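Local coordinates for CLIP-associating protein (Drosophila melanogaster, PDB 4G3A) that tracks microtubule plus ends and promotes the stabilisation of dynamic microtubules, supporting mitotic spindle formation and kinetochore attachment, at residues H94-L99 / A133-K138; D116-R121 / A127-L132. All coordinates share one frame; numbering follows the deposited sequence.

Both contacts are buried, and the centre of each lies about 8 Å from the centre of the chain. They share helix 125-136. Contact 1 packs its C-terminal part against the end of helix 88-98. Contact 2 packs an earlier part of it against the end of helix 104-119. Contact 2 is nested along the chain inside the loop closed by contact 1, and the two centres are about 13 Å apart. They meet directly where I96 CG1 lies 3.7 Å from L132 CD2. Both are apolar, but contact 1 includes a cysteine sulfur and a partly exposed serine, whereas all four touching residues of contact 2 are buried and hydrophobic.

Contact 1: H94-L99 / A133-K138; sequences HVIDRL and ATSCFK
I96 meets S135 and C136 through two different branches. Its CG2 methyl rests 3.8 Å from C136 SG. This branch stands anti to the backbone N. The longer branch runs beside that N (chi1 -72°) and is extended at chi2, which carries its end to S135. There the CD1 methyl lies 3.7 Å from S135 CB. L99 adds a looser apolar contact, with CD1 at 4.4 Å from C136 SG. The sulfur thus has an isoleucine methyl and a leucine methyl near it. The backbones come closest at I96 CA and C136 CA, 7.5 Å apart. The contact joins the C-terminal parts of helices 88-98 and 125-136 in the stack of helical HEAT repeats that forms this N-terminal TOG domain. Residues 94-99 belong to the second HEAT repeat. V144 and F148 of helix 142-159 also pack on C136, and A110 and Q111 of helix 104-119 touch L99.

S135 OG also lies against the same isoleucine methyl, 4.0 Å from I96 CD1. This is van der Waals contact, without a hydrogen bond between the two segments. S135 is partly exposed, whereas I96, L99 and C136 are buried. Nearby, D97 OD1 is hydrogen-bonded to H139 NE2. This bond ties helix 88-98 to the chain just beyond residues 133-138.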
loop_
_atom_site.group_PDB
_atom_site.type_symbol
_atom_site.label_atom_id
_atom_site.label_comp_id
_atom_site.label_asym_id
_atom_site.label_seq_id
_atom_site.Cartn_x
_atom_site.Cartn_y
_atom_site.Cartn_z
ATOM N N HIS A 94 4.474 7.486 -5.677
ATOM C CA HIS A 94 4.209 8.493 -4.649
ATOM C C HIS A 94 3.334 7.964 -3.504
ATOM O O HIS A 94 3.401 8.457 -2.378
ATOM C CB HIS A 94 3.613 9.745 -5.295
ATOM C CG HIS A 94 4.470 10.280 -6.392
ATOM N ND1 HIS A 94 4.177 10.087 -7.727
ATOM C CD2 HIS A 94 5.652 10.932 -6.357
ATOM C CE1 HIS A 94 5.122 10.635 -8.464
ATOM N NE2 HIS A 94 6.036 11.152 -7.658
ATOM N N VAL A 95 2.507 6.974 -3.812
ATOM C CA VAL A 95 1.750 6.277 -2.788
ATOM C C VAL A 95 2.723 5.548 -1.869
ATOM O O VAL A 95 2.577 5.567 -0.654
ATOM C CB VAL A 95 0.796 5.268 -3.409
ATOM C CG1 VAL A 95 0.085 4.487 -2.312
ATOM C CG2 VAL A 95 -0.210 6.005 -4.303
ATOM N N ILE A 96 3.727 4.924 -2.467
ATOM C CA ILE A 96 4.786 4.273 -1.704
ATOM C C ILE A 96 5.423 5.244 -0.715
ATOM O O ILE A 96 5.516 4.946 0.480
ATOM C CB ILE A 96 5.867 3.697 -2.643
ATOM C CG1 ILE A 96 5.314 2.472 -3.383
ATOM C CG2 ILE A 96 7.147 3.341 -1.852
ATOM C CD1 ILE A 96 6.249 1.929 -4.451
ATOM N N ASP A 97 5.851 6.408 -1.207
ATOM C CA ASP A 97 6.424 7.434 -0.344
ATOM C C ASP A 97 5.499 7.792 0.818
ATOM O O ASP A 97 5.966 8.064 1.919
ATOM C CB ASP A 97 6.763 8.699 -1.141
ATOM C CG ASP A 97 8.014 8.538 -1.992
ATOM O OD1 ASP A 97 8.784 7.577 -1.762
ATOM O OD2 ASP A 97 8.221 9.365 -2.893
ATOM N N ARG A 98 4.191 7.797 0.578
ATOM C CA ARG A 98 3.245 8.145 1.637
ATOM C C ARG A 98 3.106 7.043 2.693
ATOM O O ARG A 98 2.545 7.271 3.771
ATOM C CB ARG A 98 1.878 8.484 1.054
ATOM C CG ARG A 98 1.852 9.754 0.210
ATOM C CD ARG A 98 2.031 11.005 1.065
ATOM N NE ARG A 98 2.217 12.202 0.239
ATOM C CZ ARG A 98 2.315 13.444 0.717
ATOM N NH1 ARG A 98 2.239 13.672 2.023
ATOM N NH2 ARG A 98 2.486 14.465 -0.116
ATOM N N LEU A 99 3.612 5.849 2.396
ATOM C CA LEU A 99 3.629 4.814 3.423
ATOM C C LEU A 99 4.521 5.295 4.554
ATOM O O LEU A 99 4.367 4.872 5.693
ATOM C CB LEU A 99 4.143 3.479 2.876
ATOM C CG LEU A 99 3.250 2.782 1.852
ATOM C CD1 LEU A 99 3.967 1.559 1.293
ATOM C CD2 LEU A 99 1.899 2.406 2.466
ATOM N N ALA A 133 7.769 -4.464 -3.734
ATOM C CA ALA A 133 8.988 -5.029 -3.147
ATOM C C ALA A 133 10.214 -4.339 -3.723
ATOM O O ALA A 133 11.169 -4.027 -3.004
ATOM C CB ALA A 133 9.060 -6.515 -3.404
ATOM N N THR A 134 10.174 -4.104 -5.031
ATOM C CA THR A 134 11.276 -3.451 -5.722
ATOM C C THR A 134 11.663 -2.125 -5.066
ATOM O O THR A 134 12.843 -1.810 -4.944
ATOM C CB THR A 134 10.951 -3.254 -7.217
ATOM O OG1 THR A 134 10.848 -4.542 -7.840
ATOM C CG2 THR A 134 12.045 -2.439 -7.916
ATOM N N SER A 135 10.669 -1.358 -4.630
ATOM C CA SER A 135 10.925 -0.031 -4.081
ATOM C C SER A 135 10.972 -0.009 -2.559
ATOM O O SER A 135 11.516 0.920 -1.965
ATOM C CB SER A 135 9.846 0.958 -4.543
ATOM O OG SER A 135 9.822 1.106 -5.951
ATOM N N CYS A 136 10.379 -1.015 -1.923
ATOM C CA CYS A 136 10.096 -0.916 -0.497
ATOM C C CYS A 136 11.108 -1.598 0.416
ATOM O O CYS A 136 11.370 -1.112 1.518
ATOM C CB CYS A 136 8.673 -1.426 -0.191
ATOM S SG CYS A 136 7.360 -0.274 -0.780
ATOM N N PHE A 137 11.663 -2.726 -0.017
ATOM C CA PHE A 137 12.519 -3.492 0.877
ATOM C C PHE A 137 13.734 -2.655 1.281
ATOM O O PHE A 137 14.195 -2.723 2.414
ATOM C CB PHE A 137 12.967 -4.820 0.246
ATOM C CG PHE A 137 12.016 -5.974 0.498
ATOM C CD1 PHE A 137 11.682 -6.343 1.791
ATOM C CD2 PHE A 137 11.480 -6.700 -0.562
ATOM C CE1 PHE A 137 10.811 -7.410 2.036
ATOM C CE2 PHE A 137 10.607 -7.773 -0.334
ATOM C CZ PHE A 137 10.273 -8.123 0.973
ATOM N N LYS A 138 14.242 -1.852 0.358
ATOM C CA LYS A 138 15.425 -1.040 0.638
ATOM C C LYS A 138 15.141 0.466 0.644
ATOM O O LYS A 138 16.042 1.267 0.473
ATOM C CB LYS A 138 16.534 -1.365 -0.360
ATOM C CG LYS A 138 16.948 -2.830 -0.355
ATOM C CD LYS A 138 18.206 -3.047 -1.198
ATOM C CE LYS A 138 18.585 -4.517 -1.276
ATOM N NZ LYS A 138 18.930 -5.109 0.054
#

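Contact 2: D116-R121 / A127-L132; sequences DLMEHR and ALIDKL
The backbones of residues 116-121 and 127-132 come closest at M118 and L128, whose CA atoms are 7.5 Å apart, and a Schellman motif with R121 at C-prime ends helix 104-119.

L128 is central to the packing. With CG anti to the backbone N (chi1 -177°) and chi2 at 56°, CD2 points at the other helix, and CD1 lies to one side, near L117. The CD2 methyl lies 3.7 Å from M118 CG and 4.0 Å from L117 CD1, so one methyl contacts both residues. The CD1 methyl of L128 approaches L117 CD1 at 4.2 Å. The L128 side chain crosses those of L117 and M118 at about a right angle. M118 is a selenomethionine. Its chain is extended through chi2 and bends at chi3 (-77°). The selenium of M118 lies 4.2 Å from both L128 CD2 and I129 CD1. I129 does not start out pointing at residues 116-121, yet the end of its side chain meets the selenium.

The contact connects two consecutive helices of the HEAT-repeat array across the short link between them. Residues 116-121 are part of the second HEAT repeat. L92 of helix 88-98 packs on both L117 and L128, while I77 of helix 63-80 touches L117. Helix 142-159 also borders the contact, placing Y159 on M118 and T151 on I129.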
loop_
_atom_site.group_PDB
_atom_site.type_symbol
_atom_site.label_atom_id
_atom_site.label_comp_id
_atom_site.label_asym_id
_atom_site.label_seq_id
_atom_site.Cartn_x
_atom_site.Cartn_y
_atom_site.Cartn_z
ATOM N N ASP A 116 -7.141 -1.474 -2.300
ATOM C CA ASP A 116 -8.167 -1.234 -3.313
ATOM C C ASP A 116 -7.694 -1.654 -4.707
ATOM O O ASP A 116 -8.459 -2.239 -5.472
ATOM C CB ASP A 116 -8.635 0.228 -3.300
ATOM C CG ASP A 116 -9.476 0.570 -2.073
ATOM O OD1 ASP A 116 -10.116 -0.333 -1.485
ATOM O OD2 ASP A 116 -9.497 1.755 -1.694
ATOM N N LEU A 117 -6.436 -1.381 -5.032
ATOM C CA LEU A 117 -5.874 -1.837 -6.305
ATOM C C LEU A 117 -6.063 -3.343 -6.506
ATOM O O LEU A 117 -6.353 -3.813 -7.607
ATOM C CB LEU A 117 -4.382 -1.498 -6.397
ATOM C CG LEU A 117 -3.929 -0.039 -6.530
ATOM C CD1 LEU A 117 -2.416 0.082 -6.368
ATOM C CD2 LEU A 117 -4.363 0.558 -7.886
HETATM N N MSE A 118 -5.883 -4.100 -5.432
HETATM C CA MSE A 118 -5.974 -5.548 -5.507
HETATM C C MSE A 118 -7.428 -6.003 -5.431
HETATM O O MSE A 118 -7.863 -6.832 -6.219
HETATM C CB MSE A 118 -5.144 -6.187 -4.387
HETATM C CG MSE A 118 -3.657 -5.928 -4.535
HETATM SE SE MSE A 118 -2.616 -6.873 -3.144
HETATM C CE MSE A 118 -2.995 -5.658 -1.678
ATOM N N GLU A 119 -8.187 -5.456 -4.492
ATOM C CA GLU A 119 -9.570 -5.891 -4.336
ATOM C C GLU A 119 -10.368 -5.629 -5.616
ATOM O O GLU A 119 -11.160 -6.466 -6.045
ATOM C CB GLU A 119 -10.247 -5.215 -3.140
ATOM C CG GLU A 119 -11.669 -5.728 -2.890
ATOM C CD GLU A 119 -12.291 -5.213 -1.593
ATOM O OE1 GLU A 119 -11.593 -4.542 -0.803
ATOM O OE2 GLU A 119 -13.487 -5.493 -1.363
ATOM N N HIS A 120 -10.131 -4.484 -6.245
ATOM C CA HIS A 120 -10.875 -4.137 -7.453
ATOM C C HIS A 120 -10.166 -4.544 -8.739
ATOM O O HIS A 120 -10.508 -4.083 -9.825
ATOM C CB HIS A 120 -11.268 -2.658 -7.429
ATOM C CG HIS A 120 -12.053 -2.299 -6.211
ATOM N ND1 HIS A 120 -13.425 -2.427 -6.151
ATOM C CD2 HIS A 120 -11.656 -1.893 -4.985
ATOM C CE1 HIS A 120 -13.840 -2.087 -4.944
ATOM N NE2 HIS A 120 -12.789 -1.765 -4.215
ATOM N N ARG A 121 -9.180 -5.423 -8.598
ATOM C CA ARG A 121 -8.573 -6.092 -9.740
ATOM C C ARG A 121 -7.921 -5.149 -10.746
ATOM O O ARG A 121 -7.966 -5.388 -11.955
ATOM C CB ARG A 121 -9.593 -6.996 -10.445
ATOM C CG ARG A 121 -10.255 -8.013 -9.541
ATOM C CD ARG A 121 -11.081 -8.999 -10.349
ATOM N NE ARG A 121 -11.659 -10.044 -9.508
ATOM C CZ ARG A 121 -11.032 -11.169 -9.182
ATOM N NH1 ARG A 121 -9.803 -11.398 -9.625
ATOM N NH2 ARG A 121 -11.634 -12.064 -8.411
ATOM N N ALA A 127 1.358 -9.388 -8.583
ATOM C CA ALA A 127 1.932 -8.298 -9.373
ATOM C C ALA A 127 2.204 -7.051 -8.532
ATOM O O ALA A 127 3.287 -6.461 -8.608
ATOM C CB ALA A 127 1.022 -7.951 -10.563
ATOM N N LEU A 128 1.219 -6.640 -7.739
ATOM C CA LEU A 128 1.385 -5.461 -6.892
ATOM C C LEU A 128 2.435 -5.647 -5.805
ATOM O O LEU A 128 3.266 -4.774 -5.577
ATOM C CB LEU A 128 0.075 -5.049 -6.230
ATOM C CG LEU A 128 0.231 -3.768 -5.391
ATOM C CD1 LEU A 128 0.777 -2.614 -6.241
ATOM C CD2 LEU A 128 -1.078 -3.350 -4.715
ATOM N N ILE A 129 2.384 -6.767 -5.097
ATOM C CA ILE A 129 3.349 -6.945 -4.012
ATOM C C ILE A 129 4.783 -6.987 -4.569
ATOM O O ILE A 129 5.688 -6.358 -4.015
ATOM C CB ILE A 129 3.039 -8.186 -3.135
ATOM C CG1 ILE A 129 1.628 -8.097 -2.551
ATOM C CG2 ILE A 129 4.082 -8.335 -2.030
ATOM C CD1 ILE A 129 1.360 -6.846 -1.742
ATOM N N ASP A 130 4.981 -7.717 -5.668
ATOM C CA ASP A 130 6.297 -7.772 -6.318
ATOM C C ASP A 130 6.769 -6.374 -6.712
ATOM O O ASP A 130 7.923 -6.010 -6.507
ATOM C CB ASP A 130 6.267 -8.645 -7.578
ATOM C CG ASP A 130 6.166 -10.135 -7.282
ATOM O OD1 ASP A 130 5.955 -10.529 -6.118
ATOM O OD2 ASP A 130 6.292 -10.920 -8.247
ATOM N N LYS A 131 5.871 -5.590 -7.295
ATOM C CA LYS A 131 6.217 -4.244 -7.725
ATOM C C LYS A 131 6.596 -3.382 -6.521
ATOM O O LYS A 131 7.567 -2.629 -6.561
ATOM C CB LYS A 131 5.038 -3.607 -8.481
ATOM C CG LYS A 131 5.363 -2.257 -9.071
ATOM C CD LYS A 131 6.489 -2.359 -10.111
ATOM C CE LYS A 131 6.554 -1.092 -10.998
ATOM N NZ LYS A 131 7.739 -1.178 -11.895
ATOM N N LEU A 132 5.829 -3.492 -5.444
ATOM C CA LEU A 132 6.139 -2.743 -4.233
ATOM C C LEU A 132 7.508 -3.163 -3.695
ATOM O O LEU A 132 8.275 -2.331 -3.205
ATOM C CB LEU A 132 5.082 -3.007 -3.165
ATOM C CG LEU A 132 3.690 -2.435 -3.458
ATOM C CD1 LEU A 132 2.711 -2.923 -2.413
ATOM C CD2 LEU A 132 3.743 -0.930 -3.457
#